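Local coordinates for protein glutamate racemase (Bacillus anthracis, PDB 2DWU) that is a member of the Asp/Glu/hydantoin racemase family, built from two alpha/beta halves with parallel sheets and holding D-glutamic acid in its pocket, at residues B[73-76]-B[80-83]; B[152-157]-B[163-168]; B[157-162]-B[191-196]; B[246-251]-B[258-263]. All coordinates share one frame; numbering follows the deposited sequence.

Contact 1 of 4, residues B[73-76]-B[80-83]; sequences LVVA and AAAA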
loop_
_atom_site.group_PDB
_atom_site.type_symbol
_atom_site.label_atom_id
_atom_site.label_comp_id
_atom_site.label_asym_id
_atom_site.label_seq_id
_atom_site.Cartn_x
_atom_site.Cartn_y
_atom_site.Cartn_z
ATOM N N LEU B 73 8.347 -14.136 -6.586
ATOM C CA LEU B 73 7.885 -15.188 -5.697
ATOM C C LEU B 73 7.153 -14.548 -4.518
ATOM O O LEU B 73 7.657 -13.603 -3.910
ATOM C CB LEU B 73 9.085 -15.996 -5.157
ATOM C CG LEU B 73 8.711 -17.016 -4.063
ATOM C CD1 LEU B 73 7.750 -18.083 -4.627
ATOM C CD2 LEU B 73 9.993 -17.648 -3.543
ATOM N N VAL B 74 5.963 -15.062 -4.215
ATOM C CA VAL B 74 5.204 -14.587 -3.044
ATOM C C VAL B 74 5.134 -15.745 -2.041
ATOM O O VAL B 74 4.715 -16.869 -2.378
ATOM C CB VAL B 74 3.768 -14.182 -3.417
ATOM C CG1 VAL B 74 2.959 -13.840 -2.138
ATOM C CG2 VAL B 74 3.806 -12.960 -4.347
ATOM N N VAL B 75 5.579 -15.467 -0.814
ATOM C CA VAL B 75 5.512 -16.450 0.274
ATOM C C VAL B 75 4.204 -16.050 0.934
ATOM O O VAL B 75 4.122 -15.114 1.713
ATOM C CB VAL B 75 6.694 -16.295 1.264
ATOM C CG1 VAL B 75 6.571 -17.348 2.397
ATOM C CG2 VAL B 75 7.977 -16.523 0.526
ATOM N N ALA B 76 3.160 -16.764 0.557
ATOM C CA ALA B 76 1.825 -16.461 1.043
ATOM C C ALA B 76 1.565 -16.870 2.491
ATOM O O ALA B 76 0.642 -16.345 3.147
ATOM C CB ALA B 76 0.798 -17.136 0.116
ATOM N N ALA B 80 5.710 -19.600 7.028
ATOM C CA ALA B 80 6.812 -19.842 6.113
ATOM C C ALA B 80 7.626 -18.561 5.948
ATOM O O ALA B 80 8.871 -18.599 5.929
ATOM C CB ALA B 80 6.250 -20.322 4.752
ATOM N N ALA B 81 6.947 -17.414 5.859
ATOM C CA ALA B 81 7.677 -16.162 5.706
ATOM C C ALA B 81 8.531 -15.868 6.936
ATOM O O ALA B 81 9.684 -15.439 6.819
ATOM C CB ALA B 81 6.734 -15.000 5.431
ATOM N N ALA B 82 7.964 -16.105 8.119
ATOM C CA ALA B 82 8.701 -15.850 9.349
ATOM C C ALA B 82 9.959 -16.696 9.405
ATOM O O ALA B 82 11.020 -16.233 9.845
ATOM C CB ALA B 82 7.800 -16.154 10.566
ATOM N N ALA B 83 9.865 -17.931 8.940
ATOM C CA ALA B 83 11.010 -18.805 9.010
ATOM C C ALA B 83 12.041 -18.692 7.897
ATOM O O ALA B 83 13.237 -18.900 8.126
ATOM C CB ALA B 83 10.511 -20.252 9.046
#
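Val75 presses one methyl against the flat peptide unit that joins Ala80 to Ala81. Its CG1 lies 3.5 Å from Ala81 N and almost straight along the normal to that peptide plane, so the carbon meets the amide over a face and not at the rim. The CA of Ala81, at one margin of the same plane, is 3.7 Å from CG1. Two methyls bracket the approach: Ala80 CB and Ala81 CB each stand 3.8 Å from Val75 CG1, and both lean from the helix toward the strand. CG1 thus rests on the peptide face with an alanine methyl on either side. The side-chain torsion places it there: with chi1 at 180°, CG1 is trans to the backbone N and becomes the leading branch, while CG2 makes none of these contacts.

This is the first half of a beta-alpha-beta unit, in which strand 70-75 gives way through a very short connection to helix 78-91, followed by strand 96-98. Three residues separate the two segments, and all three, Cys77, Asn78 and Thr79, line the pocket of the bound D-glutamic acid. Ala76 begins the departure from the sheet with helical backbone angles (phi -74°, psi -22°), its CB turned off the helix. The small alanine side chains on the facing side of the helix are consistent with the close approach, Val75 and Ala81 lying 5.9 Å apart at their CA atoms. Leu13 of the adjacent strand 9-14 also touches Val75, and Val58 of helix 51-65 touches Ala80.

Contact 2 of 4, residues B[152-157]-B[163-168]; sequences ATVVEN and AYVTQQ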
loop_
_atom_site.group_PDB
_atom_site.type_symbol
_atom_site.label_atom_id
_atom_site.label_comp_id
_atom_site.label_asym_id
_atom_site.label_seq_id
_atom_site.Cartn_x
_atom_site.Cartn_y
_atom_site.Cartn_z
ATOM N N ALA B 152 -6.544 -21.569 12.713
ATOM C CA ALA B 152 -6.452 -22.074 11.341
ATOM C C ALA B 152 -7.200 -23.407 11.192
ATOM O O ALA B 152 -7.919 -23.625 10.199
ATOM C CB ALA B 152 -4.969 -22.221 10.919
ATOM N N THR B 153 -7.077 -24.283 12.193
ATOM C CA THR B 153 -7.776 -25.573 12.123
ATOM C C THR B 153 -9.278 -25.336 12.163
ATOM O O THR B 153 -10.047 -26.007 11.456
ATOM C CB THR B 153 -7.360 -26.503 13.281
ATOM O OG1 THR B 153 -5.935 -26.624 13.296
ATOM C CG2 THR B 153 -7.952 -27.891 13.089
ATOM N N VAL B 154 -9.705 -24.365 12.962
ATOM C CA VAL B 154 -11.117 -24.028 13.044
ATOM C C VAL B 154 -11.618 -23.616 11.663
ATOM O O VAL B 154 -12.676 -24.051 11.218
ATOM C CB VAL B 154 -11.375 -22.878 14.077
ATOM C CG1 VAL B 154 -12.734 -22.217 13.842
ATOM C CG2 VAL B 154 -11.330 -23.461 15.483
ATOM N N VAL B 155 -10.841 -22.790 10.971
ATOM C CA VAL B 155 -11.239 -22.331 9.654
ATOM C C VAL B 155 -11.348 -23.483 8.647
ATOM O O VAL B 155 -12.287 -23.515 7.865
ATOM C CB VAL B 155 -10.247 -21.261 9.128
ATOM C CG1 VAL B 155 -10.418 -21.047 7.622
ATOM C CG2 VAL B 155 -10.517 -19.941 9.844
ATOM N N GLU B 156 -10.403 -24.416 8.662
ATOM C CA GLU B 156 -10.471 -25.523 7.705
ATOM C C GLU B 156 -11.447 -26.640 8.048
ATOM O O GLU B 156 -11.986 -27.294 7.147
ATOM C CB GLU B 156 -9.090 -26.149 7.524
ATOM C CG GLU B 156 -8.193 -25.369 6.608
ATOM C CD GLU B 156 -6.935 -26.135 6.240
ATOM O OE1 GLU B 156 -7.048 -27.329 5.855
ATOM O OE2 GLU B 156 -5.829 -25.556 6.324
ATOM N N ASN B 157 -11.704 -26.849 9.331
ATOM C CA ASN B 157 -12.544 -27.980 9.728
ATOM C C ASN B 157 -13.825 -27.779 10.510
ATOM O O ASN B 157 -14.609 -28.731 10.647
ATOM C CB ASN B 157 -11.679 -28.956 10.525
ATOM C CG ASN B 157 -10.428 -29.348 9.791
ATOM O OD1 ASN B 157 -9.329 -29.296 10.343
ATOM N ND2 ASN B 157 -10.580 -29.735 8.531
ATOM N N ALA B 163 -21.331 -21.553 16.515
ATOM C CA ALA B 163 -21.213 -21.422 17.962
ATOM C C ALA B 163 -19.783 -21.759 18.385
ATOM O O ALA B 163 -19.207 -21.098 19.255
ATOM C CB ALA B 163 -22.198 -22.361 18.665
ATOM N N TYR B 164 -19.220 -22.793 17.764
ATOM C CA TYR B 164 -17.872 -23.227 18.095
ATOM C C TYR B 164 -16.865 -22.181 17.640
ATOM O O TYR B 164 -15.894 -21.886 18.350
ATOM C CB TYR B 164 -17.566 -24.569 17.409
ATOM C CG TYR B 164 -16.251 -25.166 17.844
ATOM C CD1 TYR B 164 -15.152 -25.200 16.981
ATOM C CD2 TYR B 164 -16.088 -25.629 19.146
ATOM C CE1 TYR B 164 -13.907 -25.681 17.421
ATOM C CE2 TYR B 164 -14.858 -26.103 19.594
ATOM C CZ TYR B 164 -13.776 -26.124 18.724
ATOM O OH TYR B 164 -12.564 -26.568 19.189
ATOM N N VAL B 165 -17.092 -21.625 16.456
ATOM C CA VAL B 165 -16.167 -20.624 15.922
ATOM C C VAL B 165 -16.189 -19.400 16.846
ATOM O O VAL B 165 -15.144 -18.874 17.228
ATOM C CB VAL B 165 -16.542 -20.215 14.468
ATOM C CG1 VAL B 165 -15.559 -19.138 13.955
ATOM C CG2 VAL B 165 -16.473 -21.450 13.528
ATOM N N THR B 166 -17.380 -18.969 17.242
ATOM C CA THR B 166 -17.471 -17.818 18.125
ATOM C C THR B 166 -16.725 -18.049 19.439
ATOM O O THR B 166 -16.038 -17.157 19.918
ATOM C CB THR B 166 -18.927 -17.466 18.442
ATOM O OG1 THR B 166 -19.608 -17.114 17.233
ATOM C CG2 THR B 166 -18.992 -16.284 19.404
ATOM N N GLN B 167 -16.856 -19.243 20.021
ATOM C CA GLN B 167 -16.181 -19.537 21.269
ATOM C C GLN B 167 -14.674 -19.574 21.114
ATOM O O GLN B 167 -13.938 -19.093 21.989
ATOM C CB GLN B 167 -16.653 -20.878 21.842
ATOM C CG GLN B 167 -16.524 -20.924 23.353
ATOM C CD GLN B 167 -17.477 -19.937 24.041
ATOM O OE1 GLN B 167 -18.698 -20.041 23.897
ATOM N NE2 GLN B 167 -16.927 -18.978 24.782
ATOM N N GLN B 168 -14.214 -20.142 20.000
ATOM C CA GLN B 168 -12.779 -20.248 19.759
ATOM C C GLN B 168 -12.167 -18.884 19.477
ATOM O O GLN B 168 -11.054 -18.614 19.917
ATOM C CB GLN B 168 -12.480 -21.229 18.613
ATOM C CG GLN B 168 -12.706 -22.708 19.009
ATOM C CD GLN B 168 -12.052 -23.074 20.325
ATOM O OE1 GLN B 168 -10.845 -22.929 20.485
ATOM N NE2 GLN B 168 -12.844 -23.547 21.277
#
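Val154 reaches helix 163-168 with both methyls. The purely aliphatic part is its CG1 against Val165, where CG2 of Val165 is 3.8 Å from CG1 of Val154 and CG1 of Val165 follows at 4.2 Å. The aromatic part falls to the other branch: Val154 CG2 lies 3.9 Å from Tyr164 CE1, approaching the ring on a slant. The same CG2 is also 3.9 Å from Gln168 CG, so it meets the aliphatic stem of the glutamine and not its amide.

Within their helix, Tyr164 and Gln168, one turn apart and joined by the backbone bond from Gln168 N to Tyr164 O, fold together so that Gln168 CG lies 3.5 Å above one face of the Tyr164 ring, offset toward its rim. A bend at chi2 (-48°) folds the glutamine chain beyond that carbon. Arg158 makes a cation-pi contact with Tyr164.

The helices form an antiparallel hairpin, 169° between the N-to-C directions of the two segments, with a fairly wide axis spacing of 10.7 Å. Beside it, Leu194 touches Val155 and Val165, and Tyr197 of helix 195-202 packs on Val165, while Glu156 reaches His190 in the D-glutamic acid pocket through a hydrogen bond.

Contact 3 of 4, residues B[157-162]-B[191-196]; sequences NRLEDT and YPLLES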
loop_
_atom_site.group_PDB
_atom_site.type_symbol
_atom_site.label_atom_id
_atom_site.label_comp_id
_atom_site.label_asym_id
_atom_site.label_seq_id
_atom_site.Cartn_x
_atom_site.Cartn_y
_atom_site.Cartn_z
ATOM N N ASN B 157 -11.704 -26.849 9.331
ATOM C CA ASN B 157 -12.544 -27.980 9.728
ATOM C C ASN B 157 -13.825 -27.779 10.510
ATOM O O ASN B 157 -14.609 -28.731 10.647
ATOM C CB ASN B 157 -11.679 -28.956 10.525
ATOM C CG ASN B 157 -10.428 -29.348 9.791
ATOM O OD1 ASN B 157 -9.329 -29.296 10.343
ATOM N ND2 ASN B 157 -10.580 -29.735 8.531
ATOM N N ARG B 158 -14.073 -26.571 11.013
ATOM C CA ARG B 158 -15.251 -26.355 11.848
ATOM C C ARG B 158 -15.961 -25.050 11.516
ATOM O O ARG B 158 -16.794 -24.582 12.297
ATOM C CB ARG B 158 -14.813 -26.304 13.322
ATOM C CG ARG B 158 -13.753 -27.322 13.746
ATOM C CD ARG B 158 -14.359 -28.696 13.985
ATOM N NE ARG B 158 -15.309 -28.699 15.091
ATOM C CZ ARG B 158 -15.000 -28.855 16.375
ATOM N NH1 ARG B 158 -15.970 -28.828 17.275
ATOM N NH2 ARG B 158 -13.744 -29.042 16.765
ATOM N N LEU B 159 -15.654 -24.463 10.367
ATOM C CA LEU B 159 -16.233 -23.171 10.028
ATOM C C LEU B 159 -17.758 -23.088 10.005
ATOM O O LEU B 159 -18.326 -22.030 10.274
ATOM C CB LEU B 159 -15.641 -22.669 8.705
ATOM C CG LEU B 159 -15.807 -21.181 8.389
ATOM C CD1 LEU B 159 -15.142 -20.323 9.477
ATOM C CD2 LEU B 159 -15.185 -20.899 7.038
ATOM N N GLU B 160 -18.434 -24.192 9.711
ATOM C CA GLU B 160 -19.890 -24.167 9.663
ATOM C C GLU B 160 -20.520 -24.208 11.054
ATOM O O GLU B 160 -21.713 -23.921 11.205
ATOM C CB GLU B 160 -20.405 -25.338 8.824
ATOM C CG GLU B 160 -19.532 -25.652 7.609
ATOM C CD GLU B 160 -19.356 -24.468 6.669
ATOM O OE1 GLU B 160 -18.616 -24.611 5.667
ATOM O OE2 GLU B 160 -19.952 -23.398 6.923
ATOM N N ASP B 161 -19.728 -24.569 12.063
ATOM C CA ASP B 161 -20.208 -24.639 13.443
ATOM C C ASP B 161 -19.991 -23.255 14.041
ATOM O O ASP B 161 -19.024 -23.032 14.752
ATOM C CB ASP B 161 -19.400 -25.676 14.219
ATOM C CG ASP B 161 -20.018 -26.026 15.563
ATOM O OD1 ASP B 161 -20.761 -25.185 16.133
ATOM O OD2 ASP B 161 -19.739 -27.146 16.056
ATOM N N THR B 162 -20.892 -22.324 13.743
ATOM C CA THR B 162 -20.754 -20.949 14.216
ATOM C C THR B 162 -20.626 -20.754 15.722
ATOM O O THR B 162 -19.894 -19.869 16.165
ATOM C CB THR B 162 -21.899 -20.052 13.686
ATOM O OG1 THR B 162 -23.155 -20.512 14.196
ATOM C CG2 THR B 162 -21.924 -20.077 12.162
ATOM N N TYR B 191 -7.017 -16.348 8.623
ATOM C CA TYR B 191 -7.847 -15.437 9.394
ATOM C C TYR B 191 -8.846 -14.546 8.682
ATOM O O TYR B 191 -9.840 -14.154 9.295
ATOM C CB TYR B 191 -6.983 -14.619 10.367
ATOM C CG TYR B 191 -6.182 -15.460 11.365
ATOM C CD1 TYR B 191 -6.326 -16.862 11.454
ATOM C CD2 TYR B 191 -5.228 -14.848 12.190
ATOM C CE1 TYR B 191 -5.533 -17.619 12.315
ATOM C CE2 TYR B 191 -4.421 -15.595 13.058
ATOM C CZ TYR B 191 -4.566 -16.974 13.113
ATOM O OH TYR B 191 -3.700 -17.659 13.919
ATOM N N PRO B 192 -8.617 -14.199 7.395
ATOM C CA PRO B 192 -9.624 -13.357 6.750
ATOM C C PRO B 192 -11.005 -14.027 6.807
ATOM O O PRO B 192 -12.013 -13.338 6.839
ATOM C CB PRO B 192 -9.123 -13.239 5.311
ATOM C CG PRO B 192 -7.622 -13.186 5.488
ATOM C CD PRO B 192 -7.395 -14.291 6.562
ATOM N N LEU B 193 -11.063 -15.353 6.804
ATOM C CA LEU B 193 -12.372 -15.985 6.850
ATOM C C LEU B 193 -13.087 -15.761 8.177
ATOM O O LEU B 193 -14.309 -15.933 8.273
ATOM C CB LEU B 193 -12.254 -17.479 6.548
ATOM C CG LEU B 193 -12.056 -17.731 5.055
ATOM C CD1 LEU B 193 -12.202 -19.221 4.775
ATOM C CD2 LEU B 193 -13.089 -16.939 4.255
ATOM N N LEU B 194 -12.334 -15.340 9.187
ATOM C CA LEU B 194 -12.908 -15.109 10.517
ATOM C C LEU B 194 -13.103 -13.636 10.779
ATOM O O LEU B 194 -13.420 -13.264 11.914
ATOM C CB LEU B 194 -11.956 -15.618 11.603
ATOM C CG LEU B 194 -11.620 -17.097 11.597
ATOM C CD1 LEU B 194 -10.510 -17.378 12.621
ATOM C CD2 LEU B 194 -12.875 -17.903 11.913
ATOM N N GLU B 195 -12.918 -12.805 9.761
ATOM C CA GLU B 195 -12.995 -11.368 9.976
ATOM C C GLU B 195 -14.211 -10.874 10.733
ATOM O O GLU B 195 -14.078 -10.068 11.673
ATOM C CB GLU B 195 -12.854 -10.593 8.667
ATOM C CG GLU B 195 -12.904 -9.088 8.915
ATOM C CD GLU B 195 -12.479 -8.256 7.721
ATOM O OE1 GLU B 195 -12.841 -8.609 6.570
ATOM O OE2 GLU B 195 -11.794 -7.230 7.939
ATOM N N SER B 196 -15.395 -11.346 10.349
ATOM C CA SER B 196 -16.595 -10.908 11.047
ATOM C C SER B 196 -16.586 -11.231 12.524
ATOM O O SER B 196 -17.003 -10.405 13.341
ATOM C CB SER B 196 -17.840 -11.517 10.412
ATOM O OG SER B 196 -17.989 -11.019 9.101
#
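Leu159 divides its two methyls between successive leucines of segment 191-196. Its CD1 touches Leu194 CD2 at 4.1 Å. The second branch, CD2, is likewise 4.1 Å from Leu193 CD1, and here the side chains run nearly at right angles; Leu193 is modelled in two conformers, so this second contact is less certain. A chi1 of -163° swings Leu159 CG opposite its own amide N, and the fork beyond it spans both partners.

Leu159 is the second residue of a type I turn from Arg158 to Asp161, closed by Asp161 N bonding to Arg158 O at 2.9 Å. The turn is followed by a helix start: Asp161 is the N-cap, its OD1 accepting from Tyr164 N. Across the contact, a 3-10 turn with a bond of 2.8 Å from Leu194 N to Tyr191 O sets the leucine pair, and Leu194 takes the N-cap position of the next helix.

The loop between helices 151-157 and 162-177 thus rests on the entry to helix 195-202. From helix 151-157, Val155 packs against Leu193 and Leu151 against Leu194, and the 3-10 turn directly follows the pocket residues Cys188, Thr189 and His190.

Contact 4 of 4, residues B[246-251]-B[258-263]; sequences SSFEHI and YQISVD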
loop_
_atom_site.group_PDB
_atom_site.type_symbol
_atom_site.label_atom_id
_atom_site.label_comp_id
_atom_site.label_asym_id
_atom_site.label_seq_id
_atom_site.Cartn_x
_atom_site.Cartn_y
_atom_site.Cartn_z
ATOM N N SER B 246 -8.634 -33.806 -4.910
ATOM C CA SER B 246 -10.073 -33.591 -4.772
ATOM C C SER B 246 -10.374 -32.751 -3.534
ATOM O O SER B 246 -11.270 -31.905 -3.549
ATOM C CB SER B 246 -10.828 -34.930 -4.721
ATOM O OG SER B 246 -10.415 -35.734 -3.629
ATOM N N SER B 247 -9.605 -32.960 -2.470
ATOM C CA SER B 247 -9.781 -32.206 -1.235
ATOM C C SER B 247 -9.509 -30.710 -1.470
ATOM O O SER B 247 -10.296 -29.845 -1.063
ATOM C CB SER B 247 -8.826 -32.742 -0.171
ATOM O OG SER B 247 -8.883 -31.960 1.002
ATOM N N PHE B 248 -8.386 -30.417 -2.122
ATOM C CA PHE B 248 -8.020 -29.033 -2.424
ATOM C C PHE B 248 -9.079 -28.360 -3.303
ATOM O O PHE B 248 -9.502 -27.238 -3.032
ATOM C CB PHE B 248 -6.671 -28.995 -3.137
ATOM C CG PHE B 248 -6.030 -27.633 -3.144
ATOM C CD1 PHE B 248 -4.971 -27.355 -2.288
ATOM C CD2 PHE B 248 -6.451 -26.650 -4.033
ATOM C CE1 PHE B 248 -4.327 -26.112 -2.317
ATOM C CE2 PHE B 248 -5.808 -25.399 -4.073
ATOM C CZ PHE B 248 -4.744 -25.138 -3.213
ATOM N N GLU B 249 -9.505 -29.050 -4.359
ATOM C CA GLU B 249 -10.513 -28.513 -5.273
ATOM C C GLU B 249 -11.814 -28.159 -4.550
ATOM O O GLU B 249 -12.451 -27.141 -4.836
ATOM C CB GLU B 249 -10.802 -29.527 -6.388
ATOM C CG GLU B 249 -9.668 -29.673 -7.405
ATOM C CD GLU B 249 -9.903 -30.792 -8.416
ATOM O OE1 GLU B 249 -9.337 -30.715 -9.529
ATOM O OE2 GLU B 249 -10.637 -31.757 -8.102
ATOM N N HIS B 250 -12.214 -29.012 -3.616
ATOM C CA HIS B 250 -13.440 -28.794 -2.856
ATOM C C HIS B 250 -13.370 -27.567 -1.947
ATOM O O HIS B 250 -14.305 -26.758 -1.916
ATOM C CB HIS B 250 -13.765 -30.052 -2.031
ATOM C CG HIS B 250 -14.986 -29.919 -1.177
ATOM N ND1 HIS B 250 -16.235 -29.655 -1.698
ATOM C CD2 HIS B 250 -15.150 -30.014 0.165
ATOM C CE1 HIS B 250 -17.116 -29.592 -0.714
ATOM N NE2 HIS B 250 -16.484 -29.806 0.426
ATOM N N ILE B 251 -12.284 -27.425 -1.187
ATOM C CA ILE B 251 -12.146 -26.260 -0.314
ATOM C C ILE B 251 -12.051 -24.992 -1.164
ATOM O O ILE B 251 -12.675 -23.974 -0.864
ATOM C CB ILE B 251 -10.867 -26.328 0.553
ATOM C CG1 ILE B 251 -10.921 -27.542 1.481
ATOM C CG2 ILE B 251 -10.722 -25.033 1.349
ATOM C CD1 ILE B 251 -9.640 -27.750 2.271
ATOM N N TYR B 258 -15.716 -20.506 -7.099
ATOM C CA TYR B 258 -15.629 -21.109 -8.422
ATOM C C TYR B 258 -14.552 -22.190 -8.472
ATOM O O TYR B 258 -13.724 -22.287 -7.564
ATOM C CB TYR B 258 -15.378 -20.030 -9.477
ATOM C CG TYR B 258 -14.116 -19.259 -9.273
ATOM C CD1 TYR B 258 -12.896 -19.749 -9.740
ATOM C CD2 TYR B 258 -14.125 -18.052 -8.579
ATOM C CE1 TYR B 258 -11.716 -19.058 -9.521
ATOM C CE2 TYR B 258 -12.955 -17.353 -8.351
ATOM C CZ TYR B 258 -11.749 -17.862 -8.823
ATOM O OH TYR B 258 -10.574 -17.196 -8.586
ATOM N N GLN B 259 -14.572 -23.011 -9.518
ATOM C CA GLN B 259 -13.600 -24.092 -9.642
ATOM C C GLN B 259 -12.294 -23.643 -10.267
ATOM O O GLN B 259 -12.272 -22.778 -11.142
ATOM C CB GLN B 259 -14.179 -25.244 -10.464
ATOM C CG GLN B 259 -15.589 -25.645 -10.037
ATOM C CD GLN B 259 -16.023 -26.970 -10.642
ATOM O OE1 GLN B 259 -15.769 -27.244 -11.815
ATOM N NE2 GLN B 259 -16.691 -27.796 -9.842
ATOM N N ILE B 260 -11.203 -24.255 -9.821
ATOM C CA ILE B 260 -9.882 -23.916 -10.335
ATOM C C ILE B 260 -9.132 -25.144 -10.849
ATOM O O ILE B 260 -9.544 -26.281 -10.613
ATOM C CB ILE B 260 -9.014 -23.258 -9.227
ATOM C CG1 ILE B 260 -9.025 -24.137 -7.973
ATOM C CG2 ILE B 260 -9.524 -21.875 -8.898
ATOM C CD1 ILE B 260 -8.061 -23.658 -6.895
ATOM N N SER B 261 -8.032 -24.903 -11.559
ATOM C CA SER B 261 -7.207 -25.984 -12.086
ATOM C C SER B 261 -6.265 -26.468 -10.990
ATOM O O SER B 261 -5.401 -25.713 -10.538
ATOM C CB SER B 261 -6.379 -25.495 -13.281
ATOM O OG SER B 261 -5.380 -26.442 -13.621
ATOM N N VAL B 262 -6.427 -27.719 -10.568
ATOM C CA VAL B 262 -5.566 -28.278 -9.522
ATOM C C VAL B 262 -4.886 -29.580 -9.935
ATOM O O VAL B 262 -5.535 -30.492 -10.468
ATOM C CB VAL B 262 -6.335 -28.564 -8.213
ATOM C CG1 VAL B 262 -5.334 -28.952 -7.122
ATOM C CG2 VAL B 262 -7.125 -27.337 -7.776
ATOM N N ASP B 263 -3.584 -29.657 -9.700
ATOM C CA ASP B 263 -2.809 -30.854 -10.025
ATOM C C ASP B 263 -1.971 -31.292 -8.827
ATOM O O ASP B 263 -1.652 -30.481 -7.949
ATOM C CB ASP B 263 -1.898 -30.601 -11.228
ATOM C CG ASP B 263 -2.660 -30.615 -12.543
ATOM O OD1 ASP B 263 -2.879 -29.544 -13.120
ATOM O OD2 ASP B 263 -3.050 -31.719 -12.991
HETATM O O HOH W 1 -11.892 -26.312 -7.821
HETATM O O HOH W 2 -9.056 -28.846 -11.195
#
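Phe248 and Glu249, neighbours on the helix, approach Val262 differently. The phenylalanine crosses it obliquely, its CD2 lying 3.9 Å from Val262 CG2 with the valine methyl on a slant to the ring. Glu249 instead runs past Val262 in the opposite direction, and its CG closes to 3.5 Å of the same CG2. Ile260 completes the apolar group from the ring's edge: its CD1 is near the Phe248 plane, 4.0 Å from CE2, with the two chains at about a right angle. A chi1 of 52° wedges Ile260 CG1 between its backbone N and carbonyl carbon and directs the extended tip to that edge.

Glu249 brings OE1 to a water that also donates to Ile260 O (2.7 Å) and accepts from Val262 N (2.9 Å), tying the carboxylate to two backbone groups. A second water accepts from Ile260 N at 3.0 Å and donates to Glu249 O at 3.1 Å.

The contact belongs to the beta-alpha-beta unit of strand 238-241, helix 245-256 and strand 262-264, the last being outermost, within this chain, in the six-stranded sheet. Thr241 and Phe239 of the adjacent strand touch Phe248 and Ile260, and potassium ligands Val265 and Asp266 follow just beyond.

In the fold
Along the chain contact 1 comes first, contacts 2 and 3 follow with alternating segments, and contact 4 is last. Contacts 1 and 4 belong to different beta-alpha-beta units of the same six-stranded parallel sheet, their centres 22 Å apart. Contacts 2 and 3 lie in the other half, with its four-stranded parallel sheet, and make one continuous patch: centres 6 Å apart, Asn157 shared, and Val165 CG1 3.6 Å from Leu194 CD2. Contacts 2 and 4 approach to about 4 Å at their nearest atoms without touching. D-glutamic acid lies about 7 Å from the side chain of Ala80 and about 11 Å from those of Val154, Leu194 and Phe248, consistent with a pocket between the halves.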